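Local coordinates for uncharacterized lipoprotein GfcB (Escherichia coli K12, PDB 2IN5), which is of unknown function but, as a membrane-attached lipoprotein of the group 4 capsule protein B (YjbF) family, is probably linked to capsule polysaccharide formation or export, at residues Ala67-His72 against Leu77-Leu82; Leu51-Gln56 against Lys60-Asp65; Asn73-Lys78 against Trp109-Leu114; Gln181-Gly184 against Pro189-Met192. All coordinates share one frame; numbering follows the deposited sequence.

Contact 1: residues Ala67-His72 against Leu77-Leu82; sequences AMLVTH and LKTVKL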
loop_
_atom_site.group_PDB
_atom_site.type_symbol
_atom_site.label_atom_id
_atom_site.label_comp_id
_atom_site.label_asym_id
_atom_site.label_seq_id
_atom_site.Cartn_x
_atom_site.Cartn_y
_atom_site.Cartn_z
ATOM N N ALA A 67 -12.942 -0.610 -2.497
ATOM C CA ALA A 67 -12.609 0.520 -3.347
ATOM C C ALA A 67 -11.579 1.251 -2.494
ATOM O O ALA A 67 -11.596 1.119 -1.270
ATOM C CB ALA A 67 -13.826 1.394 -3.577
HETATM N N MSE A 68 -10.687 2.017 -3.114
HETATM C CA MSE A 68 -9.657 2.711 -2.352
HETATM C C MSE A 68 -9.630 4.220 -2.517
HETATM O O MSE A 68 -9.925 4.741 -3.582
HETATM C CB MSE A 68 -8.286 2.137 -2.707
HETATM C CG MSE A 68 -7.121 2.892 -2.090
HETATM SE SE MSE A 68 -5.443 1.926 -2.198
HETATM C CE MSE A 68 -4.877 2.513 -3.951
ATOM N N LEU A 69 -9.284 4.915 -1.440
ATOM C CA LEU A 69 -9.177 6.370 -1.450
ATOM C C LEU A 69 -7.781 6.729 -0.969
ATOM O O LEU A 69 -7.318 6.187 0.029
ATOM C CB LEU A 69 -10.211 7.008 -0.523
ATOM C CG LEU A 69 -11.480 7.491 -1.211
ATOM C CD1 LEU A 69 -12.412 6.324 -1.452
ATOM C CD2 LEU A 69 -12.137 8.534 -0.349
ATOM N N VAL A 70 -7.099 7.626 -1.672
ATOM C CA VAL A 70 -5.748 8.012 -1.266
ATOM C C VAL A 70 -5.745 9.474 -0.875
ATOM O O VAL A 70 -6.189 10.333 -1.622
ATOM C CB VAL A 70 -4.743 7.772 -2.392
ATOM C CG1 VAL A 70 -3.333 8.193 -1.949
ATOM C CG2 VAL A 70 -4.779 6.301 -2.773
ATOM N N THR A 71 -5.237 9.764 0.307
ATOM C CA THR A 71 -5.255 11.139 0.758
ATOM C C THR A 71 -4.018 11.511 1.552
ATOM O O THR A 71 -3.192 10.668 1.892
ATOM C CB THR A 71 -6.454 11.385 1.707
ATOM O OG1 THR A 71 -6.194 10.721 2.950
ATOM C CG2 THR A 71 -7.748 10.857 1.116
ATOM N N HIS A 72 -3.900 12.799 1.816
ATOM C CA HIS A 72 -2.859 13.294 2.680
ATOM C C HIS A 72 -3.479 14.465 3.419
ATOM O O HIS A 72 -3.803 15.499 2.828
ATOM C CB HIS A 72 -1.595 13.744 1.964
ATOM C CG HIS A 72 -0.552 14.222 2.923
ATOM N ND1 HIS A 72 -0.568 15.494 3.456
ATOM C CD2 HIS A 72 0.423 13.554 3.580
ATOM C CE1 HIS A 72 0.346 15.584 4.402
ATOM N NE2 HIS A 72 0.960 14.420 4.499
ATOM N N LEU A 77 -6.003 12.757 -3.171
ATOM C CA LEU A 77 -4.941 12.643 -4.159
ATOM C C LEU A 77 -5.176 11.576 -5.224
ATOM O O LEU A 77 -4.645 11.676 -6.333
ATOM C CB LEU A 77 -3.620 12.347 -3.462
ATOM C CG LEU A 77 -3.158 13.414 -2.470
ATOM C CD1 LEU A 77 -2.001 12.860 -1.685
ATOM C CD2 LEU A 77 -2.774 14.711 -3.198
ATOM N N LYS A 78 -5.958 10.553 -4.900
ATOM C CA LYS A 78 -6.213 9.493 -5.865
ATOM C C LYS A 78 -7.295 8.537 -5.379
ATOM O O LYS A 78 -7.429 8.312 -4.181
ATOM C CB LYS A 78 -4.910 8.724 -6.119
ATOM C CG LYS A 78 -4.974 7.659 -7.202
ATOM C CD LYS A 78 -3.720 6.800 -7.184
ATOM C CE LYS A 78 -3.857 5.588 -8.093
ATOM N NZ LYS A 78 -2.956 4.470 -7.648
ATOM N N THR A 79 -8.077 7.999 -6.307
ATOM C CA THR A 79 -9.120 7.034 -5.964
ATOM C C THR A 79 -9.022 5.833 -6.899
ATOM O O THR A 79 -8.513 5.943 -8.015
ATOM C CB THR A 79 -10.558 7.624 -6.061
ATOM O OG1 THR A 79 -10.821 8.065 -7.401
ATOM C CG2 THR A 79 -10.726 8.788 -5.091
ATOM N N VAL A 80 -9.505 4.688 -6.431
ATOM C CA VAL A 80 -9.465 3.462 -7.212
ATOM C C VAL A 80 -10.746 2.650 -7.055
ATOM O O VAL A 80 -11.278 2.548 -5.957
ATOM C CB VAL A 80 -8.289 2.576 -6.772
ATOM C CG1 VAL A 80 -8.250 1.313 -7.615
ATOM C CG2 VAL A 80 -6.982 3.346 -6.896
ATOM N N LYS A 81 -11.225 2.083 -8.163
ATOM C CA LYS A 81 -12.432 1.245 -8.196
ATOM C C LYS A 81 -13.744 1.953 -7.904
ATOM O O LYS A 81 -14.613 1.394 -7.243
ATOM C CB LYS A 81 -12.302 0.071 -7.226
ATOM C CG LYS A 81 -11.091 -0.812 -7.454
ATOM C CD LYS A 81 -11.146 -1.524 -8.791
ATOM C CE LYS A 81 -9.865 -2.296 -9.017
ATOM N NZ LYS A 81 -9.563 -3.140 -7.827
ATOM N N LEU A 82 -13.890 3.175 -8.387
ATOM C CA LEU A 82 -15.116 3.929 -8.189
ATOM C C LEU A 82 -15.657 4.221 -9.582
ATOM O O LEU A 82 -14.947 4.022 -10.570
ATOM C CB LEU A 82 -14.823 5.247 -7.468
ATOM C CG LEU A 82 -14.309 5.282 -6.020
ATOM C CD1 LEU A 82 -14.074 6.732 -5.634
ATOM C CD2 LEU A 82 -15.302 4.644 -5.061
#

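Contact 2: residues Leu51-Gln56 against Lys60-Asp65; sequences LGYIEQ and KWLSQD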
loop_
_atom_site.group_PDB
_atom_site.type_symbol
_atom_site.label_atom_id
_atom_site.label_comp_id
_atom_site.label_asym_id
_atom_site.label_seq_id
_atom_site.Cartn_x
_atom_site.Cartn_y
_atom_site.Cartn_z
ATOM N N LEU A 51 -8.728 2.882 7.449
ATOM C CA LEU A 51 -7.373 3.164 6.974
ATOM C C LEU A 51 -6.607 1.870 6.981
ATOM O O LEU A 51 -6.254 1.346 8.039
ATOM C CB LEU A 51 -6.656 4.192 7.865
ATOM C CG LEU A 51 -5.162 4.479 7.599
ATOM C CD1 LEU A 51 -4.938 4.941 6.154
ATOM C CD2 LEU A 51 -4.688 5.549 8.573
ATOM N N GLY A 52 -6.354 1.349 5.787
ATOM C CA GLY A 52 -5.634 0.098 5.672
ATOM C C GLY A 52 -4.141 0.237 5.896
ATOM O O GLY A 52 -3.563 -0.524 6.663
ATOM N N TYR A 53 -3.510 1.208 5.243
ATOM C CA TYR A 53 -2.070 1.367 5.394
ATOM C C TYR A 53 -1.550 2.680 4.854
ATOM O O TYR A 53 -2.256 3.395 4.141
ATOM C CB TYR A 53 -1.359 0.204 4.706
ATOM C CG TYR A 53 -1.928 -0.125 3.340
ATOM C CD1 TYR A 53 -1.526 0.574 2.203
ATOM C CD2 TYR A 53 -2.887 -1.125 3.191
ATOM C CE1 TYR A 53 -2.064 0.282 0.950
ATOM C CE2 TYR A 53 -3.432 -1.421 1.945
ATOM C CZ TYR A 53 -3.016 -0.718 0.833
ATOM O OH TYR A 53 -3.546 -1.035 -0.397
ATOM N N ILE A 54 -0.313 3.006 5.204
ATOM C CA ILE A 54 0.277 4.261 4.741
ATOM C C ILE A 54 1.589 4.009 4.019
ATOM O O ILE A 54 2.441 3.278 4.510
ATOM C CB ILE A 54 0.529 5.229 5.920
ATOM C CG1 ILE A 54 -0.762 5.403 6.735
ATOM C CG2 ILE A 54 1.008 6.572 5.398
ATOM C CD1 ILE A 54 -0.583 6.225 8.000
ATOM N N GLU A 55 1.732 4.619 2.846
ATOM C CA GLU A 55 2.931 4.488 2.023
ATOM C C GLU A 55 3.384 5.861 1.529
ATOM O O GLU A 55 2.611 6.596 0.918
ATOM C CB GLU A 55 2.651 3.568 0.830
ATOM C CG GLU A 55 2.582 2.088 1.203
ATOM C CD GLU A 55 2.137 1.191 0.052
ATOM O OE1 GLU A 55 2.271 -0.051 0.179
ATOM O OE2 GLU A 55 1.645 1.725 -0.970
ATOM N N GLN A 56 4.644 6.198 1.797
ATOM C CA GLN A 56 5.222 7.491 1.400
ATOM C C GLN A 56 4.299 8.640 1.769
ATOM O O GLN A 56 3.916 9.444 0.917
ATOM C CB GLN A 56 5.510 7.536 -0.107
ATOM C CG GLN A 56 6.553 6.537 -0.571
ATOM C CD GLN A 56 5.958 5.179 -0.913
ATOM O OE1 GLN A 56 6.569 4.137 -0.655
ATOM N NE2 GLN A 56 4.763 5.185 -1.513
ATOM N N LYS A 60 -3.946 5.247 2.678
ATOM C CA LYS A 60 -4.831 4.481 1.798
ATOM C C LYS A 60 -6.023 3.905 2.555
ATOM O O LYS A 60 -5.865 2.984 3.349
ATOM C CB LYS A 60 -4.070 3.339 1.125
ATOM C CG LYS A 60 -3.196 3.765 -0.033
ATOM C CD LYS A 60 -1.875 4.333 0.419
ATOM C CE LYS A 60 -1.010 4.657 -0.791
ATOM N NZ LYS A 60 -0.853 3.470 -1.678
ATOM N N TRP A 61 -7.206 4.451 2.288
ATOM C CA TRP A 61 -8.443 4.021 2.933
ATOM C C TRP A 61 -9.213 2.997 2.092
ATOM O O TRP A 61 -9.374 3.159 0.884
ATOM C CB TRP A 61 -9.334 5.230 3.204
ATOM C CG TRP A 61 -8.607 6.368 3.849
ATOM C CD1 TRP A 61 -7.744 7.236 3.243
ATOM C CD2 TRP A 61 -8.662 6.758 5.229
ATOM N NE1 TRP A 61 -7.260 8.142 4.155
ATOM C CE2 TRP A 61 -7.806 7.874 5.383
ATOM C CE3 TRP A 61 -9.350 6.273 6.347
ATOM C CZ2 TRP A 61 -7.621 8.517 6.613
ATOM C CZ3 TRP A 61 -9.168 6.909 7.574
ATOM C CH2 TRP A 61 -8.308 8.022 7.696
ATOM N N LEU A 62 -9.697 1.949 2.746
ATOM C CA LEU A 62 -10.423 0.882 2.070
ATOM C C LEU A 62 -11.882 0.772 2.478
ATOM O O LEU A 62 -12.200 0.807 3.661
ATOM C CB LEU A 62 -9.735 -0.443 2.364
ATOM C CG LEU A 62 -8.294 -0.532 1.872
ATOM C CD1 LEU A 62 -7.610 -1.727 2.497
ATOM C CD2 LEU A 62 -8.290 -0.616 0.357
ATOM N N SER A 63 -12.770 0.610 1.503
ATOM C CA SER A 63 -14.193 0.472 1.809
ATOM C C SER A 63 -14.564 -1.008 1.905
ATOM O O SER A 63 -13.694 -1.879 1.847
ATOM C CB SER A 63 -15.037 1.141 0.730
ATOM O OG SER A 63 -15.015 0.373 -0.453
ATOM N N GLN A 64 -15.855 -1.290 2.056
ATOM C CA GLN A 64 -16.326 -2.673 2.149
ATOM C C GLN A 64 -16.267 -3.360 0.780
ATOM O O GLN A 64 -15.987 -4.554 0.692
ATOM C CB GLN A 64 -17.761 -2.715 2.679
ATOM C CG GLN A 64 -18.237 -4.116 3.040
ATOM C CD GLN A 64 -19.717 -4.166 3.395
ATOM O OE1 GLN A 64 -20.188 -3.418 4.252
ATOM N NE2 GLN A 64 -20.454 -5.055 2.739
ATOM N N ASP A 65 -16.535 -2.588 -0.274
ATOM C CA ASP A 65 -16.515 -3.067 -1.660
ATOM C C ASP A 65 -15.077 -3.101 -2.170
ATOM O O ASP A 65 -14.821 -3.340 -3.352
ATOM C CB ASP A 65 -17.367 -2.141 -2.546
ATOM C CG ASP A 65 -17.387 -2.570 -4.011
ATOM O OD1 ASP A 65 -17.423 -3.794 -4.277
ATOM O OD2 ASP A 65 -17.388 -1.685 -4.904
#

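Contact 3: residues Asn73-Lys78 against Trp109-Leu114; sequences NGRLLK and WTRDIL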
loop_
_atom_site.group_PDB
_atom_site.type_symbol
_atom_site.label_atom_id
_atom_site.label_comp_id
_atom_site.label_asym_id
_atom_site.label_seq_id
_atom_site.Cartn_x
_atom_site.Cartn_y
_atom_site.Cartn_z
ATOM N N ASN A 73 -3.663 14.273 4.718
ATOM C CA ASN A 73 -4.278 15.268 5.583
ATOM C C ASN A 73 -5.544 15.888 5.003
ATOM O O ASN A 73 -5.636 17.113 4.819
ATOM C CB ASN A 73 -3.286 16.372 5.956
ATOM C CG ASN A 73 -3.589 16.959 7.321
ATOM O OD1 ASN A 73 -4.042 16.244 8.210
ATOM N ND2 ASN A 73 -3.330 18.253 7.499
ATOM N N GLY A 74 -6.514 15.020 4.713
ATOM C CA GLY A 74 -7.799 15.455 4.190
ATOM C C GLY A 74 -7.870 15.759 2.708
ATOM O O GLY A 74 -8.969 15.869 2.155
ATOM N N ARG A 75 -6.710 15.908 2.070
ATOM C CA ARG A 75 -6.653 16.206 0.643
ATOM C C ARG A 75 -6.769 14.930 -0.171
ATOM O O ARG A 75 -6.048 13.961 0.072
ATOM C CB ARG A 75 -5.331 16.894 0.277
ATOM C CG ARG A 75 -5.224 17.260 -1.203
ATOM C CD ARG A 75 -6.172 18.395 -1.562
ATOM N NE ARG A 75 -5.668 19.675 -1.089
ATOM C CZ ARG A 75 -6.258 20.849 -1.297
ATOM N NH1 ARG A 75 -7.396 20.927 -1.974
ATOM N NH2 ARG A 75 -5.688 21.959 -0.838
ATOM N N LEU A 76 -7.670 14.936 -1.143
ATOM C CA LEU A 76 -7.855 13.775 -2.000
ATOM C C LEU A 76 -6.804 13.816 -3.106
ATOM O O LEU A 76 -6.721 14.791 -3.868
ATOM C CB LEU A 76 -9.253 13.781 -2.607
ATOM C CG LEU A 76 -9.565 12.502 -3.378
ATOM C CD1 LEU A 76 -9.502 11.299 -2.434
ATOM C CD2 LEU A 76 -10.934 12.621 -4.009
ATOM N N LEU A 77 -6.003 12.757 -3.171
ATOM C CA LEU A 77 -4.941 12.643 -4.159
ATOM C C LEU A 77 -5.176 11.576 -5.224
ATOM O O LEU A 77 -4.645 11.676 -6.333
ATOM C CB LEU A 77 -3.620 12.347 -3.462
ATOM C CG LEU A 77 -3.158 13.414 -2.470
ATOM C CD1 LEU A 77 -2.001 12.860 -1.685
ATOM C CD2 LEU A 77 -2.774 14.711 -3.198
ATOM N N LYS A 78 -5.958 10.553 -4.900
ATOM C CA LYS A 78 -6.213 9.493 -5.865
ATOM C C LYS A 78 -7.295 8.537 -5.379
ATOM O O LYS A 78 -7.429 8.312 -4.181
ATOM C CB LYS A 78 -4.910 8.724 -6.119
ATOM C CG LYS A 78 -4.974 7.659 -7.202
ATOM C CD LYS A 78 -3.720 6.800 -7.184
ATOM C CE LYS A 78 -3.857 5.588 -8.093
ATOM N NZ LYS A 78 -2.956 4.470 -7.648
ATOM N N TRP A 109 -1.661 27.723 -4.012
ATOM C CA TRP A 109 -1.147 26.447 -4.492
ATOM C C TRP A 109 -1.604 26.220 -5.913
ATOM O O TRP A 109 -2.755 26.469 -6.259
ATOM C CB TRP A 109 -1.628 25.301 -3.601
ATOM C CG TRP A 109 -1.194 23.938 -4.065
ATOM C CD1 TRP A 109 0.005 23.605 -4.618
ATOM C CD2 TRP A 109 -1.934 22.719 -3.952
ATOM N NE1 TRP A 109 0.062 22.252 -4.850
ATOM C CE2 TRP A 109 -1.117 21.683 -4.447
ATOM C CE3 TRP A 109 -3.209 22.402 -3.472
ATOM C CZ2 TRP A 109 -1.531 20.347 -4.476
ATOM C CZ3 TRP A 109 -3.622 21.072 -3.501
ATOM C CH2 TRP A 109 -2.781 20.061 -4.000
ATOM N N THR A 110 -0.680 25.757 -6.741
ATOM C CA THR A 110 -0.976 25.502 -8.136
ATOM C C THR A 110 -0.599 24.071 -8.478
ATOM O O THR A 110 0.480 23.595 -8.130
ATOM C CB THR A 110 -0.217 26.502 -9.050
ATOM O OG1 THR A 110 -0.855 27.784 -8.979
ATOM C CG2 THR A 110 -0.214 26.029 -10.499
ATOM N N ARG A 111 -1.512 23.373 -9.140
ATOM C CA ARG A 111 -1.262 21.994 -9.521
ATOM C C ARG A 111 -2.206 21.585 -10.635
ATOM O O ARG A 111 -3.141 22.316 -10.977
ATOM C CB ARG A 111 -1.451 21.064 -8.314
ATOM C CG ARG A 111 -2.890 20.890 -7.840
ATOM C CD ARG A 111 -3.486 22.196 -7.361
ATOM N NE ARG A 111 -4.690 21.972 -6.574
ATOM C CZ ARG A 111 -5.347 22.926 -5.923
ATOM N NH1 ARG A 111 -4.921 24.182 -5.957
ATOM N NH2 ARG A 111 -6.433 22.621 -5.229
ATOM N N ASP A 112 -1.948 20.427 -11.222
ATOM C CA ASP A 112 -2.818 19.929 -12.274
ATOM C C ASP A 112 -3.434 18.630 -11.750
ATOM O O ASP A 112 -2.844 17.958 -10.908
ATOM C CB ASP A 112 -2.021 19.653 -13.564
ATOM C CG ASP A 112 -1.373 20.906 -14.149
ATOM O OD1 ASP A 112 -2.085 21.900 -14.423
ATOM O OD2 ASP A 112 -0.138 20.887 -14.348
ATOM N N ILE A 113 -4.631 18.294 -12.217
ATOM C CA ILE A 113 -5.266 17.049 -11.798
ATOM C C ILE A 113 -5.681 16.286 -13.042
ATOM O O ILE A 113 -5.895 16.872 -14.106
ATOM C CB ILE A 113 -6.539 17.275 -10.892
ATOM C CG1 ILE A 113 -7.573 18.130 -11.616
ATOM C CG2 ILE A 113 -6.154 17.970 -9.581
ATOM C CD1 ILE A 113 -8.851 18.258 -10.850
ATOM N N LEU A 114 -5.785 14.970 -12.894
ATOM C CA LEU A 114 -6.186 14.086 -13.977
ATOM C C LEU A 114 -7.254 13.168 -13.425
ATOM O O LEU A 114 -6.999 12.439 -12.474
ATOM C CB LEU A 114 -4.996 13.244 -14.441
ATOM C CG LEU A 114 -5.243 12.219 -15.557
ATOM C CD1 LEU A 114 -5.724 12.903 -16.823
ATOM C CD2 LEU A 114 -3.969 11.458 -15.804
#

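Contact 4: residues Gln181-Gly184 against Pro189-Met192; sequences QMLG and PVEM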
loop_
_atom_site.group_PDB
_atom_site.type_symbol
_atom_site.label_atom_id
_atom_site.label_comp_id
_atom_site.label_asym_id
_atom_site.label_seq_id
_atom_site.Cartn_x
_atom_site.Cartn_y
_atom_site.Cartn_z
ATOM N N GLN A 181 -14.514 18.771 -0.735
ATOM C CA GLN A 181 -13.792 19.117 -1.960
ATOM C C GLN A 181 -14.353 18.414 -3.183
ATOM O O GLN A 181 -15.186 17.532 -3.067
ATOM C CB GLN A 181 -12.306 18.762 -1.810
ATOM C CG GLN A 181 -12.029 17.274 -1.686
ATOM C CD GLN A 181 -10.683 16.986 -1.043
ATOM O OE1 GLN A 181 -9.626 17.381 -1.552
ATOM N NE2 GLN A 181 -10.716 16.302 0.091
HETATM N N MSE A 182 -13.882 18.809 -4.360
HETATM C CA MSE A 182 -14.321 18.201 -5.610
HETATM C C MSE A 182 -13.363 17.090 -5.984
HETATM O O MSE A 182 -12.189 17.120 -5.614
HETATM C CB MSE A 182 -14.341 19.240 -6.731
HETATM C CG MSE A 182 -15.345 20.339 -6.520
HETATM SE SE MSE A 182 -17.160 19.685 -6.552
HETATM C CE MSE A 182 -18.066 21.321 -7.002
ATOM N N LEU A 183 -13.854 16.105 -6.723
ATOM C CA LEU A 183 -12.990 15.012 -7.134
ATOM C C LEU A 183 -12.286 15.400 -8.436
ATOM O O LEU A 183 -11.180 14.950 -8.722
ATOM C CB LEU A 183 -13.817 13.735 -7.294
ATOM C CG LEU A 183 -13.112 12.467 -7.758
ATOM C CD1 LEU A 183 -13.884 11.258 -7.277
ATOM C CD2 LEU A 183 -13.001 12.480 -9.292
ATOM N N GLY A 184 -12.936 16.252 -9.214
ATOM C CA GLY A 184 -12.354 16.712 -10.456
ATOM C C GLY A 184 -12.395 18.223 -10.419
ATOM O O GLY A 184 -12.529 18.812 -9.346
ATOM N N PRO A 189 -18.505 16.272 -5.953
ATOM C CA PRO A 189 -18.233 16.630 -4.563
ATOM C C PRO A 189 -17.958 15.441 -3.663
ATOM O O PRO A 189 -18.622 14.407 -3.735
ATOM C CB PRO A 189 -19.475 17.426 -4.166
ATOM C CG PRO A 189 -20.547 16.805 -4.988
ATOM C CD PRO A 189 -19.891 16.611 -6.323
ATOM N N VAL A 190 -16.952 15.613 -2.817
ATOM C CA VAL A 190 -16.524 14.585 -1.895
ATOM C C VAL A 190 -16.524 15.148 -0.482
ATOM O O VAL A 190 -16.029 16.250 -0.244
ATOM C CB VAL A 190 -15.102 14.107 -2.251
ATOM C CG1 VAL A 190 -14.644 13.034 -1.282
ATOM C CG2 VAL A 190 -15.076 13.589 -3.675
ATOM N N GLU A 191 -17.094 14.393 0.452
ATOM C CA GLU A 191 -17.153 14.806 1.855
ATOM C C GLU A 191 -16.498 13.724 2.691
ATOM O O GLU A 191 -16.813 12.546 2.540
ATOM C CB GLU A 191 -18.606 14.982 2.309
ATOM C CG GLU A 191 -19.368 16.107 1.631
ATOM C CD GLU A 191 -20.797 16.224 2.147
ATOM O OE1 GLU A 191 -20.979 16.342 3.381
ATOM O OE2 GLU A 191 -21.740 16.202 1.318
HETATM N N MSE A 192 -15.585 14.122 3.568
HETATM C CA MSE A 192 -14.901 13.161 4.419
HETATM C C MSE A 192 -14.843 13.622 5.868
HETATM O O MSE A 192 -14.520 14.778 6.148
HETATM C CB MSE A 192 -13.484 12.922 3.911
HETATM C CG MSE A 192 -13.434 12.429 2.480
HETATM SE SE MSE A 192 -11.654 11.905 1.957
HETATM C CE MSE A 192 -11.044 13.661 1.425
HETATM O O HOH W 1 -13.458 15.516 0.912
#

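Contact 1: residues Ala67-His72 against Leu77-Leu82
A beta hairpin of strands 68-72 and 75-80 carries a classic beta bulge at Leu77 and Lys78, which both face Val70. Val70 O takes two N-H groups from the same face of its carbonyl plane: Leu77 N approaches to 2.9 Å on a nearly straight bond (165° at the hydrogen), while Lys78 N sits at a longer 3.3 Å. Val70 N answers by donating to Lys78 O, and the Val70 and Lys78 side chains leave the strands side by side. Two residues farther from the turn, Met68 and Val80 form a regular hydrogen-bonded pair, with Met68 N 3.0 Å from Val80 O and Val80 N 2.9 Å from Met68 O. Met68 is selenomethionine in the crystal. Its CG lies anti to the backbone N (chi1 173°), and a bend at chi3 (87°) brings CE to within 3.7 Å of Val80 CG2, on the face shared with Val70 and Lys78. Leu69 and Thr79, a non-hydrogen-bonded pair, occupy the other face, where Leu69 CG meets Thr79 CG2 at 4.2 Å; Thr79 OG1 is hydrogen-bonded to Leu86 N. Carbon-to-carbon packing finishes both ends: Leu77 CD1 rests 3.8 Å from His72 CB, and Leu82 CD2 lies 3.9 Å from Ala67 CB. Backbone polar groups are therefore paired along the middle of the hairpin, with one carbonyl serving two donors at the bulge, and the side chains add contacts that are almost wholly apolar. The polar part of the contact is carried by the main chain, and the extra residue at the bulge is accommodated without losing its N-H bond.

Contact 2: residues Leu51-Gln56 against Lys60-Asp65
Leu51 and Trp61 make the close-packed side of the contact between strands 47-55 and 58-62. Leu51 CB stands over one face of the indole, 3.9 Å from the centroid of the six-membered ring and 22° off its normal, a CH-pi contact. With CG anti to the backbone N (chi1 173°), Leu51 also carries CD1 across the same ring system and to 3.5 Å from Lys60 O. Packing is equally close on the opposite face of the sheet, where Lys60 CB touches Tyr53 CE1 at 3.7 Å. In the backbone, Gly52 N donates to Lys60 O at 3.0 Å and Lys60 N to Tyr53 O at 2.9 Å. The Lys60 chain, bent at chi2 and chi4, folds past the tyrosine until NZ meets Glu55 OE2 from above the carboxylate plane, a salt bridge of 3.1 Å. The contact thins at this partly exposed glutamate, and a second subunit approaches: Tyr53 stacks on Tyr53 of that subunit, while Glu55 OE1 pairs with its Lys60 NZ and Tyr53 OH. Because the two Glu55 carboxylates come close across the interface, an alanine in place of Lys60 would probably leave these like charges without their nearby cations and strip away the CG and CD part of the packing against Tyr53. Looser still is the chain past Leu62, whose CD1 lies 4.2 Å from Tyr53 CE2; it runs off toward exposed Gln64 and Asp65. Gly52 and Tyr53 both facing Lys60, with the register slipping by one residue, is the signature of a classic beta bulge in an antiparallel hairpin.

Contact 3: residues Asn73-Lys78 against Trp109-Leu114
Arg75 and Trp109 bring strands 75-80 and 108-117 together through side chains alone. From CB, which points toward the other strand, the arginine continues with CG anti to the backbone N (chi1 -179°) and then turns at both chi2 and chi3, so that the guanidinium is delivered to the tryptophan. CD is the first atom to come near, 4.2 Å from Trp109 CZ3. NE follows at 3.5 Å from Trp109 CZ3, and CZ approaches that carbon to 3.4 Å. One branch, NH2, lies against both Trp109 CZ3 (3.5 Å) and Trp109 CE3 (3.6 Å); the other, NH1, faces Arg111 NH2 at 3.8 Å. The indole thus presents its edge to a face of the guanidinium, the planes being 53° apart, so this is not a parallel stack. Arg111 passes its CD over a face of the same indole. Two like charges meet here, but acids probably offset the charge of Arg75: NH1 forms a salt bridge with Glu152 and NH2 one with Asp95. A leucine here would probably leave Glu152 and Asp95 without their cationic partner and the Trp109 edge without its flat cover. Trp109 NE1 is tied to Asn91 O, and Arg111 NH1 bonds Ser128 OG. The group lies inside the beta-rich body, with Phe130 of strand 120-140 against Arg75 and strand 86-89 flanking both segments through Leu77 and Arg111.

Contact 4: residues Gln181-Gly184 against Pro189-Met192
Gln181 and Val190 exchange two backbone hydrogen bonds in the beta hairpin of strands 176-182 and 189-194. Gln181 N donates to Val190 O at 3.0 Å, almost straight at 170°, and Val190 N returns a short bond of 2.6 Å to Gln181 O. The side-chain amide of Gln181 adds a water-mediated link: Gln181 NE2 donates to a water 3.0 Å away, which in turn gives a weak bond to Val190 O. Gln181 CG sits between the backbone N and the carbonyl carbon (chi1 66°), and the extended chain beyond it carries the amide over the Val190 and Met192 strand, where it also reaches Gly74 O through NE2 and Leu76 N through OE1. Both ends of a buried amide are thereby satisfied, which should fix its rotation. Met192 CE also lies beside NE2, but so closely that its modelled position is doubtful. Next along the hairpin comes Met182 with Pro189, a non-hydrogen-bonded pair, so the proline's missing N-H costs no bond between the strands. Pro189 CA instead makes a CA-H...O contact to Gln181 O at 3.5 Å. Round the Val190 side chain itself the packing is apolar, and Leu39 and Leu41 of strand 36-41 add to the cover over the valine. Leu183 CB comes up against Val190 CG2 at 3.8 Å. Across the sheet from these, Met182, a selenomethionine in the crystal, bends at chi2 (-65°) alongside the proline ring, where its selenium lies 4.0 Å from Pro189 CB.

In the fold
Contacts 2 and 1 are antiparallel hairpins that follow each other in the chain; contact 3 opens on the strand that ends contact 1, sharing Leu77 and Lys78, and spans thirty residues to strand 108-117; the hairpin of contact 4 comes near the C-terminal end. Contacts 1 and 2 adjoin through neighbouring strands 58-62 and 68-72, their centres about 8 Å apart, with Trp61 bonding Leu69 through the backbone and Thr71 through NE1. Contact 4 lies about 11 Å from contacts 1 and 3 between centres and touches both, with Met192 packing on Leu69 and Thr71. Contact 2 bears most of the approach of the second subunit, and contact 1 lies between it and contacts 3 and 4.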